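Sugar ABC transporter, sugar-binding protein (Streptococcus pneumoniae, PDB 2HEU) probably captures sugars outside the cell as the solute-binding component of an ABC importer and delivers them to its membrane-embedded transporter. Local coordinates at residues A[21-26]-A[72-77]; A[78-83]-A[359-364]; A[146-151]-A[281-286]; A[165-170]-A[253-258]. All blocks are in the same frame, centred on the assembly; numbering follows the deposited sequence.

Interaction 1: residues A[21-26]-A[72-77]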
loop_
_atom_site.group_PDB
_atom_site.type_symbol
_atom_site.label_atom_id
_atom_site.label_comp_id
_atom_site.label_asym_id
_atom_site.label_seq_id
_atom_site.Cartn_x
_atom_site.Cartn_y
_atom_site.Cartn_z
ATOM N N ILE A 21 19.014 -17.781 13.559
ATOM C CA ILE A 21 18.716 -16.383 13.315
ATOM C C ILE A 21 17.249 -16.144 13.568
ATOM O O ILE A 21 16.428 -17.037 13.552
ATOM C CB ILE A 21 19.092 -16.013 11.885
ATOM C CG1 ILE A 21 18.383 -16.810 10.832
ATOM C CG2 ILE A 21 20.654 -16.022 11.700
ATOM C CD1 ILE A 21 18.490 -16.291 9.412
ATOM N N GLU A 22 16.928 -14.866 13.838
ATOM C CA GLU A 22 15.569 -14.413 14.047
ATOM C C GLU A 22 15.053 -13.685 12.837
ATOM O O GLU A 22 15.724 -12.833 12.278
ATOM C CB GLU A 22 15.511 -13.426 15.203
ATOM C CG GLU A 22 14.133 -12.880 15.468
ATOM C CD GLU A 22 13.965 -11.931 16.564
ATOM O OE1 GLU A 22 14.917 -11.794 17.380
ATOM O OE2 GLU A 22 12.923 -11.283 16.727
ATOM N N TYR A 23 13.841 -14.044 12.427
ATOM C CA TYR A 23 13.046 -13.298 11.415
ATOM C C TYR A 23 11.908 -12.656 12.179
ATOM O O TYR A 23 10.992 -13.343 12.678
ATOM C CB TYR A 23 12.545 -14.202 10.290
ATOM C CG TYR A 23 11.524 -13.493 9.462
ATOM C CD1 TYR A 23 11.748 -12.236 8.949
ATOM C CD2 TYR A 23 10.261 -14.046 9.254
ATOM C CE1 TYR A 23 10.744 -11.559 8.264
ATOM C CE2 TYR A 23 9.273 -13.354 8.567
ATOM C CZ TYR A 23 9.523 -12.098 8.096
ATOM O OH TYR A 23 8.534 -11.356 7.471
ATOM N N PHE A 24 11.949 -11.317 12.256
ATOM C CA PHE A 24 10.900 -10.551 12.974
ATOM C C PHE A 24 9.802 -10.185 11.956
ATOM O O PHE A 24 9.989 -9.330 11.109
ATOM C CB PHE A 24 11.517 -9.298 13.596
ATOM C CG PHE A 24 10.586 -8.509 14.445
ATOM C CD1 PHE A 24 10.435 -8.761 15.822
ATOM C CD2 PHE A 24 9.811 -7.471 13.898
ATOM C CE1 PHE A 24 9.586 -7.977 16.639
ATOM C CE2 PHE A 24 9.002 -6.724 14.706
ATOM C CZ PHE A 24 8.897 -6.990 16.046
ATOM N N ASN A 25 8.698 -10.924 12.025
ATOM C CA ASN A 25 7.634 -10.787 11.037
ATOM C C ASN A 25 6.610 -9.748 11.456
ATOM O O ASN A 25 6.242 -9.667 12.636
ATOM C CB ASN A 25 6.940 -12.143 10.969
ATOM C CG ASN A 25 5.910 -12.186 9.852
ATOM O OD1 ASN A 25 6.144 -11.721 8.724
ATOM N ND2 ASN A 25 4.798 -12.845 10.111
ATOM N N GLN A 26 6.068 -9.033 10.496
ATOM C CA GLN A 26 4.903 -8.155 10.728
ATOM C C GLN A 26 3.679 -8.648 9.900
ATOM O O GLN A 26 2.586 -8.146 10.116
ATOM C CB GLN A 26 5.151 -6.691 10.504
ATOM C CG GLN A 26 6.218 -6.167 11.473
ATOM C CD GLN A 26 6.244 -4.703 11.575
ATOM O OE1 GLN A 26 5.213 -4.086 12.046
ATOM N NE2 GLN A 26 7.337 -4.090 11.247
ATOM N N PRO A 72 16.549 -7.650 15.496
ATOM C CA PRO A 72 16.452 -8.967 14.912
ATOM C C PRO A 72 17.359 -9.116 13.701
ATOM O O PRO A 72 17.643 -8.162 12.973
ATOM C CB PRO A 72 15.008 -9.048 14.509
ATOM C CG PRO A 72 14.315 -8.063 15.365
ATOM C CD PRO A 72 15.254 -6.949 15.554
ATOM N N ASP A 73 17.828 -10.357 13.389
ATOM C CA ASP A 73 18.753 -10.556 12.255
ATOM C C ASP A 73 18.096 -10.132 10.957
ATOM O O ASP A 73 18.769 -9.492 10.154
ATOM C CB ASP A 73 19.182 -12.001 12.188
ATOM C CG ASP A 73 19.800 -12.445 13.518
ATOM O OD1 ASP A 73 20.934 -12.170 13.781
ATOM O OD2 ASP A 73 19.054 -13.040 14.330
ATOM N N VAL A 74 16.872 -10.549 10.726
ATOM C CA VAL A 74 16.123 -10.185 9.533
ATOM C C VAL A 74 14.835 -9.581 10.020
ATOM O O VAL A 74 14.153 -10.155 10.852
ATOM C CB VAL A 74 15.857 -11.391 8.630
ATOM C CG1 VAL A 74 15.115 -10.934 7.352
ATOM C CG2 VAL A 74 17.192 -12.075 8.195
ATOM N N VAL A 75 14.509 -8.379 9.503
ATOM C CA VAL A 75 13.359 -7.618 9.972
ATOM C C VAL A 75 12.416 -7.323 8.849
ATOM O O VAL A 75 12.798 -6.745 7.841
ATOM C CB VAL A 75 13.852 -6.259 10.574
ATOM C CG1 VAL A 75 12.682 -5.452 11.110
ATOM C CG2 VAL A 75 14.864 -6.525 11.710
ATOM N N ASN A 76 11.148 -7.673 9.060
ATOM C CA ASN A 76 10.067 -7.158 8.162
ATOM C C ASN A 76 9.804 -5.717 8.666
ATOM O O ASN A 76 9.278 -5.546 9.762
ATOM C CB ASN A 76 8.865 -8.055 8.272
ATOM C CG ASN A 76 7.658 -7.649 7.464
ATOM O OD1 ASN A 76 7.761 -6.797 6.483
ATOM N ND2 ASN A 76 6.590 -8.187 7.784
ATOM N N ILE A 77 10.149 -4.738 7.856
ATOM C CA ILE A 77 9.953 -3.317 8.170
ATOM C C ILE A 77 9.422 -2.683 6.915
ATOM O O ILE A 77 9.904 -2.970 5.808
ATOM C CB ILE A 77 11.277 -2.689 8.687
ATOM C CG1 ILE A 77 11.014 -1.224 9.050
ATOM C CG2 ILE A 77 12.422 -2.843 7.724
ATOM C CD1 ILE A 77 12.265 -0.555 9.740
#
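Phe24 and Val74 tie the two chains together at the middle of the contact. Phe24 N donates to Val74 O over 2.9 Å, and Phe24 O in turn takes Asn76 N. With Val74 N on Glu22 O, these bonds hold strands 21-24 and 74-76 in parallel pairing, only 7° apart in direction. This centre is buried and tightly packed. On one face of the sheet, the Tyr23 ring leans obliquely on Val74, CD1 to CG1 at 3.9 Å, while Ala308 and Val312 of helix 305-315 press on Val74. On the other face, Phe24 CB lies 3.5 Å from Pro72 CG. Phe24 turns its CG anti to the backbone N (chi1 -175°), which carries the ring off to Leu62 and Arg65 of helix 58-67.

The side toward solvent lies at the two ends, where Glu22, Asp73 and Gln26 are partly exposed and polar groups replace the apolar packing. At one, Asp73 OD2 takes Glu22 N where the pairing begins, at 2.8 Å on its anti side with a nearly straight N-H (170°); Asp73 OD1 binds Thr302. The extended Glu22 chain runs across Pro72, with CD 3.7 Å from Pro72 CB, before its carboxylate pairs with Arg65. At the far end Gln26 NE2 reaches Asn76 O over 2.8 Å, continuing the ladder by a side chain where the strand has given way to loop.

Strand 19-24 is flanked by 48-53 and 74-76, all parallel, and the chain crosses from 48-53 to 74-76 through helix 58-67. This beta-alpha-beta crossover over a central first strand is the 2-1-3 core of the periplasmic binding protein fold.

Interaction 2: residues A[78-83]-A[359-364]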
loop_
_atom_site.group_PDB
_atom_site.type_symbol
_atom_site.label_atom_id
_atom_site.label_comp_id
_atom_site.label_asym_id
_atom_site.label_seq_id
_atom_site.Cartn_x
_atom_site.Cartn_y
_atom_site.Cartn_z
ATOM N N TYR A 78 8.432 -1.817 7.054
ATOM C CA TYR A 78 7.798 -1.232 5.891
ATOM C C TYR A 78 8.694 -0.105 5.402
ATOM O O TYR A 78 9.066 0.816 6.139
ATOM C CB TYR A 78 6.391 -0.750 6.275
ATOM C CG TYR A 78 5.537 -1.830 6.795
ATOM C CD1 TYR A 78 5.232 -2.945 5.999
ATOM C CD2 TYR A 78 5.041 -1.848 8.070
ATOM C CE1 TYR A 78 4.506 -3.993 6.456
ATOM C CE2 TYR A 78 4.228 -2.882 8.564
ATOM C CZ TYR A 78 3.997 -3.990 7.784
ATOM O OH TYR A 78 3.242 -5.002 8.225
ATOM N N PRO A 79 9.104 -0.164 4.124
ATOM C CA PRO A 79 10.227 0.660 3.688
ATOM C C PRO A 79 9.889 2.117 3.513
ATOM O O PRO A 79 10.840 2.942 3.438
ATOM C CB PRO A 79 10.728 -0.027 2.424
ATOM C CG PRO A 79 9.507 -0.692 1.873
ATOM C CD PRO A 79 8.724 -1.200 3.114
ATOM N N GLN A 80 8.617 2.482 3.440
ATOM C CA GLN A 80 8.210 3.900 3.437
ATOM C C GLN A 80 8.305 4.518 4.775
ATOM O O GLN A 80 8.146 5.750 4.884
ATOM C CB GLN A 80 6.808 4.072 2.885
ATOM C CG GLN A 80 5.725 3.720 3.836
ATOM C CD GLN A 80 5.336 2.270 3.722
ATOM O OE1 GLN A 80 6.163 1.324 3.373
ATOM N NE2 GLN A 80 4.062 1.992 3.785
ATOM N N SER A 81 8.470 3.735 5.843
ATOM C CA SER A 81 8.373 4.261 7.192
ATOM C C SER A 81 9.502 5.182 7.536
ATOM O O SER A 81 10.638 5.051 7.059
ATOM C CB SER A 81 8.299 3.150 8.207
ATOM O OG SER A 81 9.491 2.381 8.302
ATOM N N ILE A 82 9.224 6.113 8.444
ATOM C CA ILE A 82 10.267 7.018 8.941
ATOM C C ILE A 82 11.304 6.189 9.685
ATOM O O ILE A 82 12.487 6.527 9.656
ATOM C CB ILE A 82 9.627 8.109 9.860
ATOM C CG1 ILE A 82 8.551 8.908 9.064
ATOM C CG2 ILE A 82 10.710 9.045 10.392
ATOM C CD1 ILE A 82 8.978 9.381 7.636
ATOM N N GLU A 83 10.887 5.132 10.363
ATOM C CA GLU A 83 11.841 4.283 11.055
ATOM C C GLU A 83 12.848 3.673 10.096
ATOM O O GLU A 83 14.027 3.632 10.427
ATOM C CB GLU A 83 11.185 3.185 11.889
ATOM C CG GLU A 83 10.453 3.709 13.039
ATOM C CD GLU A 83 9.198 4.461 12.727
ATOM O OE1 GLU A 83 8.518 4.213 11.648
ATOM O OE2 GLU A 83 8.856 5.262 13.654
ATOM N N LEU A 359 2.781 4.655 -7.462
ATOM C CA LEU A 359 3.455 5.606 -6.612
ATOM C C LEU A 359 3.710 5.030 -5.254
ATOM O O LEU A 359 2.943 4.237 -4.788
ATOM C CB LEU A 359 2.509 6.771 -6.485
ATOM C CG LEU A 359 2.596 7.806 -7.579
ATOM C CD1 LEU A 359 2.396 7.257 -8.967
ATOM C CD2 LEU A 359 1.627 8.914 -7.314
ATOM N N VAL A 360 4.776 5.482 -4.561
ATOM C CA VAL A 360 4.917 5.190 -3.128
ATOM C C VAL A 360 3.979 6.168 -2.394
ATOM O O VAL A 360 3.880 7.364 -2.715
ATOM C CB VAL A 360 6.338 5.350 -2.652
ATOM C CG1 VAL A 360 6.448 5.082 -1.172
ATOM C CG2 VAL A 360 7.277 4.385 -3.424
ATOM N N TRP A 361 3.310 5.672 -1.352
ATOM C CA TRP A 361 2.463 6.458 -0.460
ATOM C C TRP A 361 3.162 7.792 -0.187
ATOM O O TRP A 361 4.352 7.859 0.187
ATOM C CB TRP A 361 2.271 5.726 0.868
ATOM C CG TRP A 361 1.363 4.550 0.786
ATOM C CD1 TRP A 361 1.673 3.231 0.948
ATOM C CD2 TRP A 361 -0.056 4.553 0.588
ATOM N NE1 TRP A 361 0.575 2.427 0.826
ATOM C CE2 TRP A 361 -0.512 3.224 0.587
ATOM C CE3 TRP A 361 -0.986 5.588 0.444
ATOM C CZ2 TRP A 361 -1.887 2.928 0.394
ATOM C CZ3 TRP A 361 -2.304 5.308 0.329
ATOM C CH2 TRP A 361 -2.747 4.004 0.252
ATOM N N LEU A 362 2.390 8.901 -0.261
ATOM C CA LEU A 362 2.965 10.211 -0.086
ATOM C C LEU A 362 3.528 10.461 1.313
ATOM O O LEU A 362 4.436 11.232 1.489
ATOM C CB LEU A 362 1.959 11.301 -0.454
ATOM C CG LEU A 362 1.461 11.282 -1.879
ATOM C CD1 LEU A 362 0.453 12.437 -2.074
ATOM C CD2 LEU A 362 2.560 11.389 -2.892
ATOM N N GLN A 363 2.935 9.742 2.279
ATOM C CA GLN A 363 3.355 9.912 3.707
ATOM C C GLN A 363 4.761 9.341 3.931
ATOM O O GLN A 363 5.273 9.531 5.037
ATOM C CB GLN A 363 2.336 9.365 4.692
ATOM C CG GLN A 363 2.204 7.867 4.744
ATOM C CD GLN A 363 1.185 7.281 3.832
ATOM O OE1 GLN A 363 0.767 7.950 2.878
ATOM N NE2 GLN A 363 0.792 6.034 3.989
ATOM N N GLN A 364 5.387 8.727 2.949
ATOM C CA GLN A 364 6.844 8.500 2.998
ATOM C C GLN A 364 7.565 9.736 3.491
ATOM O O GLN A 364 8.577 9.625 4.138
ATOM C CB GLN A 364 7.299 8.048 1.601
ATOM C CG GLN A 364 8.801 7.720 1.515
ATOM C CD GLN A 364 9.236 7.226 0.181
ATOM O OE1 GLN A 364 10.158 6.312 0.145
ATOM N NE2 GLN A 364 8.618 7.600 -0.874
HETATM O O HOH W 1 6.320 7.226 6.404
HETATM O O HOH W 2 2.689 4.094 5.323
#
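Gln80 and Ile82 are the residues of 78-83 that meet 359-364, and the turn leading into them sets their position. Tyr78 opens a type I beta turn that closes at Ser81, its carbonyl O receiving both Ser81 N and Ser81 OG, the hydroxyl at 2.7 Å.

Gln80 does most of the touching. Its CG sits between the backbone N and the carbonyl carbon (chi1 78°) and the chain bends again at chi2 (-90°), a shape that lays the amide alongside the Trp361 indole, both pointing the same way with planes 20° apart. Gln80 NE2 comes to 3.9 Å from Trp361 CD1, and a water bridges it to Gln363 NE2, accepting from both amides. Lower on the side chain, Gln80 CB rests 4.2 Å from Val360 CG1. The backbone carbonyl of Gln80 faces Gln364, whose CA lies 3.6 Å from Gln80 O in a CA-H...O contact; a second water sits between Gln80 O and Gln363 O.

Ser81 N-caps the next helix, its OG meeting Leu84 N. Ile82, in the first turn, then brings CD1 to 3.5 Å from Gln364 O.

The join is thin and partly water-mediated. It sets the turn before helix 82-89 and that helix's first residue against Val360, Trp361 and the 3-10 turn at 362-364. Strand 358-360, which leads in, pairs with strand 288-290, while helix 178-189 backs Trp361 through Asn178 and Gln182, and Asn127 holds its indole N-H.

Interaction 3: residues A[146-151]-A[281-286]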
loop_
_atom_site.group_PDB
_atom_site.type_symbol
_atom_site.label_atom_id
_atom_site.label_comp_id
_atom_site.label_asym_id
_atom_site.label_seq_id
_atom_site.Cartn_x
_atom_site.Cartn_y
_atom_site.Cartn_z
ATOM N N PRO A 146 -14.179 3.601 -16.009
ATOM C CA PRO A 146 -13.890 4.988 -16.523
ATOM C C PRO A 146 -12.417 5.194 -16.724
ATOM O O PRO A 146 -11.619 4.722 -15.964
ATOM C CB PRO A 146 -14.440 5.851 -15.409
ATOM C CG PRO A 146 -14.149 5.041 -14.175
ATOM C CD PRO A 146 -14.358 3.586 -14.530
ATOM N N GLU A 147 -12.067 5.962 -17.739
ATOM C CA GLU A 147 -10.601 6.241 -18.089
ATOM C C GLU A 147 -10.228 7.605 -18.046
ATOM O O GLU A 147 -9.107 7.932 -18.329
ATOM C CB GLU A 147 -10.042 5.939 -19.378
ATOM C CG GLU A 147 -11.000 5.713 -20.073
ATOM C CD GLU A 147 -10.881 4.347 -20.412
ATOM O OE1 GLU A 147 -10.599 4.130 -21.664
ATOM O OE2 GLU A 147 -10.354 3.612 -19.563
ATOM N N THR A 148 -11.094 8.486 -17.546
ATOM C CA THR A 148 -10.786 9.867 -17.261
ATOM C C THR A 148 -11.644 10.316 -16.019
ATOM O O THR A 148 -12.645 9.720 -15.712
ATOM C CB THR A 148 -11.143 10.831 -18.397
ATOM O OG1 THR A 148 -12.524 10.817 -18.592
ATOM C CG2 THR A 148 -10.436 10.468 -19.712
ATOM N N TRP A 149 -11.231 11.408 -15.410
ATOM C CA TRP A 149 -12.014 12.031 -14.360
ATOM C C TRP A 149 -13.440 12.231 -14.867
ATOM O O TRP A 149 -14.421 11.951 -14.122
ATOM C CB TRP A 149 -11.483 13.349 -13.919
ATOM C CG TRP A 149 -10.105 13.373 -13.299
ATOM C CD1 TRP A 149 -9.421 12.358 -12.661
ATOM C CD2 TRP A 149 -9.240 14.499 -13.263
ATOM N NE1 TRP A 149 -8.219 12.806 -12.206
ATOM C CE2 TRP A 149 -8.093 14.138 -12.529
ATOM C CE3 TRP A 149 -9.348 15.847 -13.690
ATOM C CZ2 TRP A 149 -7.047 15.008 -12.292
ATOM C CZ3 TRP A 149 -8.293 16.746 -13.444
ATOM C CH2 TRP A 149 -7.196 16.320 -12.746
ATOM N N ASP A 150 -13.593 12.781 -16.075
ATOM C CA ASP A 150 -14.947 13.110 -16.536
ATOM C C ASP A 150 -15.736 11.830 -16.739
ATOM O O ASP A 150 -16.956 11.827 -16.466
ATOM C CB ASP A 150 -14.817 13.916 -17.842
ATOM C CG ASP A 150 -14.435 15.352 -17.633
ATOM O OD1 ASP A 150 -14.184 15.799 -16.541
ATOM O OD2 ASP A 150 -14.371 16.015 -18.701
ATOM N N GLU A 151 -15.136 10.779 -17.240
ATOM C CA GLU A 151 -15.883 9.519 -17.380
ATOM C C GLU A 151 -16.248 8.969 -16.026
ATOM O O GLU A 151 -17.309 8.340 -15.865
ATOM C CB GLU A 151 -15.120 8.468 -18.117
ATOM C CG GLU A 151 -14.963 8.702 -19.612
ATOM C CD GLU A 151 -14.392 7.570 -20.351
ATOM O OE1 GLU A 151 -13.915 6.618 -19.813
ATOM O OE2 GLU A 151 -14.429 7.557 -21.629
ATOM N N LYS A 281 -6.799 12.950 -15.727
ATOM C CA LYS A 281 -7.647 13.828 -16.530
ATOM C C LYS A 281 -7.777 13.288 -17.954
ATOM O O LYS A 281 -8.867 13.352 -18.593
ATOM C CB LYS A 281 -7.104 15.231 -16.564
ATOM C CG LYS A 281 -7.916 16.264 -17.330
ATOM C CD LYS A 281 -7.278 17.617 -17.127
ATOM C CE LYS A 281 -7.932 18.784 -17.814
ATOM N NZ LYS A 281 -7.119 20.092 -17.526
ATOM N N GLU A 282 -6.646 12.822 -18.454
ATOM C CA GLU A 282 -6.455 12.370 -19.793
ATOM C C GLU A 282 -6.347 10.812 -19.671
ATOM O O GLU A 282 -5.890 10.225 -18.760
ATOM C CB GLU A 282 -5.229 13.015 -20.469
ATOM C CG GLU A 282 -5.145 14.493 -20.466
ATOM C CD GLU A 282 -6.266 15.149 -21.216
ATOM O OE1 GLU A 282 -6.980 14.561 -22.056
ATOM O OE2 GLU A 282 -6.504 16.375 -20.990
ATOM N N LYS A 283 -6.677 10.153 -20.791
ATOM C CA LYS A 283 -6.432 8.714 -20.901
ATOM C C LYS A 283 -5.020 8.352 -20.896
ATOM O O LYS A 283 -4.173 9.083 -21.365
ATOM C CB LYS A 283 -7.032 8.241 -22.140
ATOM C CG LYS A 283 -8.517 8.543 -22.129
ATOM C CD LYS A 283 -9.082 8.183 -23.393
ATOM C CE LYS A 283 -10.787 8.494 -23.117
ATOM N NZ LYS A 283 -11.466 8.112 -24.336
ATOM N N GLY A 284 -4.697 7.225 -20.277
ATOM C CA GLY A 284 -3.352 6.809 -20.101
ATOM C C GLY A 284 -2.685 7.421 -18.911
ATOM O O GLY A 284 -1.528 7.164 -18.652
ATOM N N GLN A 285 -3.391 8.214 -18.092
ATOM C CA GLN A 285 -2.850 8.946 -16.959
ATOM C C GLN A 285 -3.243 8.332 -15.605
ATOM O O GLN A 285 -2.965 8.954 -14.562
ATOM C CB GLN A 285 -3.289 10.398 -17.039
ATOM C CG GLN A 285 -2.592 11.067 -18.284
ATOM C CD GLN A 285 -2.905 12.522 -18.354
ATOM O OE1 GLN A 285 -3.710 13.068 -17.600
ATOM N NE2 GLN A 285 -2.212 13.212 -19.242
ATOM N N SER A 286 -3.927 7.231 -15.577
ATOM C CA SER A 286 -4.316 6.645 -14.319
ATOM C C SER A 286 -3.134 6.208 -13.517
ATOM O O SER A 286 -2.079 5.841 -14.044
ATOM C CB SER A 286 -5.295 5.499 -14.539
ATOM O OG SER A 286 -4.594 4.432 -15.208
HETATM O O HOH W 3 -6.488 8.135 -17.047
HETATM O O HOH W 4 -12.724 5.923 -23.052
HETATM O O HOH W 5 -11.288 14.190 -17.323
HETATM O O HOH W 6 -13.853 9.361 -23.309
#
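Thr148 and Trp149 meet Lys281 and Lys283 in a surface contact, where the N-capped start of helix 149-161 lies against the loop between strands 273-276 and 288-290. Thr148 is the N-cap: its OG1 accepts Glu151 N at 2.9 Å, and Glu151 OE1 reaches back to Glu147 N, so the first turn is tied down from both sides. Opposite, the loop makes a type II beta turn from Glu282 to Gln285, with Gly284 at a backbone geometry that suits glycine.

The cap's hydroxyl is used within its own helix, which leaves the carbon side of Thr148 for the loop: CB lies 3.4 Å from Lys281 O and CG2 is 3.6 Å from Lys283 CG. The Trp149 indole turns one face to Lys281, whose backbone N sits above the ring system. Lys281 has two conformers; in the one described, CB stands 3.7 Å from the centroid of the six-membered ring, 16° off its normal, a CH-pi contact that should be read with that reserve. The ring's N-H is bound by Thr187, and Asp216, Lys219 and Val220 of helix 212-222 also pack on it.

Water does the polar joining. One molecule gives protons to Glu147 O and Glu282 O, another links Asp150 N with Lys281 O. Glu151 and Lys283 are opposite charges short of a salt bridge, crossing at about a right angle with OE2 4.1 Å from NZ; the gap is spanned by a water that accepts from Lys283 NZ and donates to Glu151 OE2, 2.8 Å each way.

Interaction 4: residues A[165-170]-A[253-258]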
loop_
_atom_site.group_PDB
_atom_site.type_symbol
_atom_site.label_atom_id
_atom_site.label_comp_id
_atom_site.label_asym_id
_atom_site.label_seq_id
_atom_site.Cartn_x
_atom_site.Cartn_y
_atom_site.Cartn_z
ATOM N N THR A 165 -26.676 2.140 -6.172
ATOM C CA THR A 165 -25.782 2.944 -5.344
ATOM C C THR A 165 -24.366 2.786 -5.835
ATOM O O THR A 165 -23.809 1.702 -5.770
ATOM C CB THR A 165 -25.867 2.541 -3.885
ATOM O OG1 THR A 165 -27.206 2.639 -3.424
ATOM C CG2 THR A 165 -24.954 3.432 -3.030
ATOM N N PRO A 166 -23.742 3.885 -6.288
ATOM C CA PRO A 166 -22.375 3.784 -6.823
ATOM C C PRO A 166 -21.366 3.261 -5.789
ATOM O O PRO A 166 -20.622 2.352 -6.107
ATOM C CB PRO A 166 -22.058 5.228 -7.272
ATOM C CG PRO A 166 -23.377 5.810 -7.606
ATOM C CD PRO A 166 -24.338 5.198 -6.630
ATOM N N PHE A 167 -21.326 3.903 -4.603
ATOM C CA PHE A 167 -20.265 3.635 -3.679
ATOM C C PHE A 167 -20.720 3.211 -2.316
ATOM O O PHE A 167 -21.672 3.731 -1.762
ATOM C CB PHE A 167 -19.397 4.929 -3.392
ATOM C CG PHE A 167 -18.713 5.490 -4.637
ATOM C CD1 PHE A 167 -17.685 4.818 -5.280
ATOM C CD2 PHE A 167 -19.095 6.746 -5.080
ATOM C CE1 PHE A 167 -17.035 5.393 -6.353
ATOM C CE2 PHE A 167 -18.412 7.310 -6.189
ATOM C CZ PHE A 167 -17.414 6.647 -6.794
ATOM N N GLY A 168 -19.916 2.323 -1.711
ATOM C CA GLY A 168 -19.868 2.175 -0.251
ATOM C C GLY A 168 -18.712 2.997 0.297
ATOM O O GLY A 168 -17.572 2.754 -0.039
ATOM N N ILE A 169 -19.015 3.975 1.122
ATOM C CA ILE A 169 -18.027 4.850 1.752
ATOM C C ILE A 169 -18.168 4.672 3.278
ATOM O O ILE A 169 -19.265 4.748 3.834
ATOM C CB ILE A 169 -18.183 6.329 1.373
ATOM C CG1 ILE A 169 -18.046 6.503 -0.148
ATOM C CG2 ILE A 169 -17.209 7.198 2.095
ATOM C CD1 ILE A 169 -16.700 6.163 -0.752
ATOM N N ALA A 170 -17.039 4.429 3.897
ATOM C CA ALA A 170 -16.989 4.176 5.342
ATOM C C ALA A 170 -16.772 5.547 6.061
ATOM O O ALA A 170 -15.649 5.872 6.418
ATOM C CB ALA A 170 -15.863 3.198 5.698
ATOM N N MET A 253 -19.389 -0.202 -6.187
ATOM C CA MET A 253 -17.979 0.128 -6.087
ATOM C C MET A 253 -17.604 0.470 -4.673
ATOM O O MET A 253 -18.420 0.966 -3.877
ATOM C CB MET A 253 -17.642 1.372 -6.952
ATOM C CG MET A 253 -17.789 1.163 -8.438
ATOM S SD MET A 253 -17.418 2.637 -9.421
ATOM C CE MET A 253 -18.906 3.610 -9.063
ATOM N N THR A 254 -16.323 0.302 -4.349
ATOM C CA THR A 254 -15.781 0.907 -3.127
ATOM C C THR A 254 -14.343 1.199 -3.304
ATOM O O THR A 254 -13.608 0.365 -3.851
ATOM C CB THR A 254 -16.077 0.018 -1.867
ATOM O OG1 THR A 254 -15.824 0.782 -0.686
ATOM C CG2 THR A 254 -15.328 -1.268 -1.809
ATOM N N PRO A 255 -13.845 2.373 -2.886
ATOM C CA PRO A 255 -12.415 2.706 -3.013
ATOM C C PRO A 255 -11.667 2.133 -1.860
ATOM O O PRO A 255 -11.980 2.389 -0.688
ATOM C CB PRO A 255 -12.439 4.261 -2.960
ATOM C CG PRO A 255 -13.621 4.562 -2.039
ATOM C CD PRO A 255 -14.644 3.522 -2.364
ATOM N N ASN A 256 -10.631 1.361 -2.142
ATOM C CA ASN A 256 -9.851 0.801 -0.997
ATOM C C ASN A 256 -8.538 0.184 -1.547
ATOM O O ASN A 256 -8.264 0.197 -2.766
ATOM C CB ASN A 256 -10.700 -0.213 -0.212
ATOM C CG ASN A 256 -10.485 -0.074 1.282
ATOM O OD1 ASN A 256 -11.473 0.296 2.031
ATOM N ND2 ASN A 256 -9.332 -0.280 1.756
ATOM N N GLY A 257 -7.759 -0.311 -0.603
ATOM C CA GLY A 257 -6.495 -0.924 -0.968
ATOM C C GLY A 257 -6.660 -2.352 -1.385
ATOM O O GLY A 257 -7.691 -3.007 -1.193
ATOM N N SER A 258 -5.551 -2.899 -1.918
ATOM C CA SER A 258 -5.470 -4.310 -2.314
ATOM C C SER A 258 -5.712 -5.274 -1.183
ATOM O O SER A 258 -6.079 -6.417 -1.419
ATOM C CB SER A 258 -4.048 -4.538 -2.919
ATOM O OG SER A 258 -3.012 -4.088 -2.082
#
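Phe167 and Met253 cross obliquely, and the methyl end of the methionine makes the closest side-chain approach to the ring. Met253 runs out straight to SD and then bends at chi3 (-74°), which sets CE 3.7 Å from Phe167 CE1 and off-centre over the ring, 4.2 Å from its centroid. The sulfur stands further off and oblique, so this Met-aromatic contact leans mainly on the CH-pi approach of CE. The same methyl lies 4.0 Å from Pro166 CB, wedged between proline and phenylalanine. Ile169 and Pro255 instead meet at about a right angle, with Ile169 CD1 3.7 Å from Pro255 CG.

Beneath these side chains the backbones form a single bridge. Gly168 N donates to Met253 O at 3.0 Å, whereas Met253 N to Pro166 O is a bent, weak bond. Thr254 adds a third link: its OG1, anti to the backbone N (chi1 -166°), donates to Gly168 O over 2.7 Å, slightly tilted from the carbonyl plane.

The loop 165-170 thus lies along strand 253-257, an outermost strand of a three-strand antiparallel sheet, with strand 129-134 on that strand's other flank and Ile159 of helix 149-161 touching both Pro166 and Met253. All the touching residues are buried, and apolar side chains line the contact around its three hydrogen bonds. Both peptide groups of Gly168 are engaged, N by Met253 O and O by the Thr254 hydroxyl, which lets this polar backbone run through an apolar interior.

Overall arrangement
The chain visits interaction 1 first and completes it before the others begin; interaction 2 then spans a long loop holding interaction 3, inside which interaction 4 is nested. Interactions 1 and 2, centres about 19 Å apart, touch through Gln26 on Tyr78 and Ile77 on Glu83; strand 74-76 and helix 82-89 follow each other in the chain. Interactions 3 and 4 have centres about 18 Å apart: interaction 3 holds the start of helix 149-161, and interaction 4 packs on that helix. Interaction 1 is across the chain's centre, its own centre about 41 and 34 Å from theirs. This fits the two-lobed plan of binding proteins, with the thin, watery interaction 2 between the lobes in this sugar-free form.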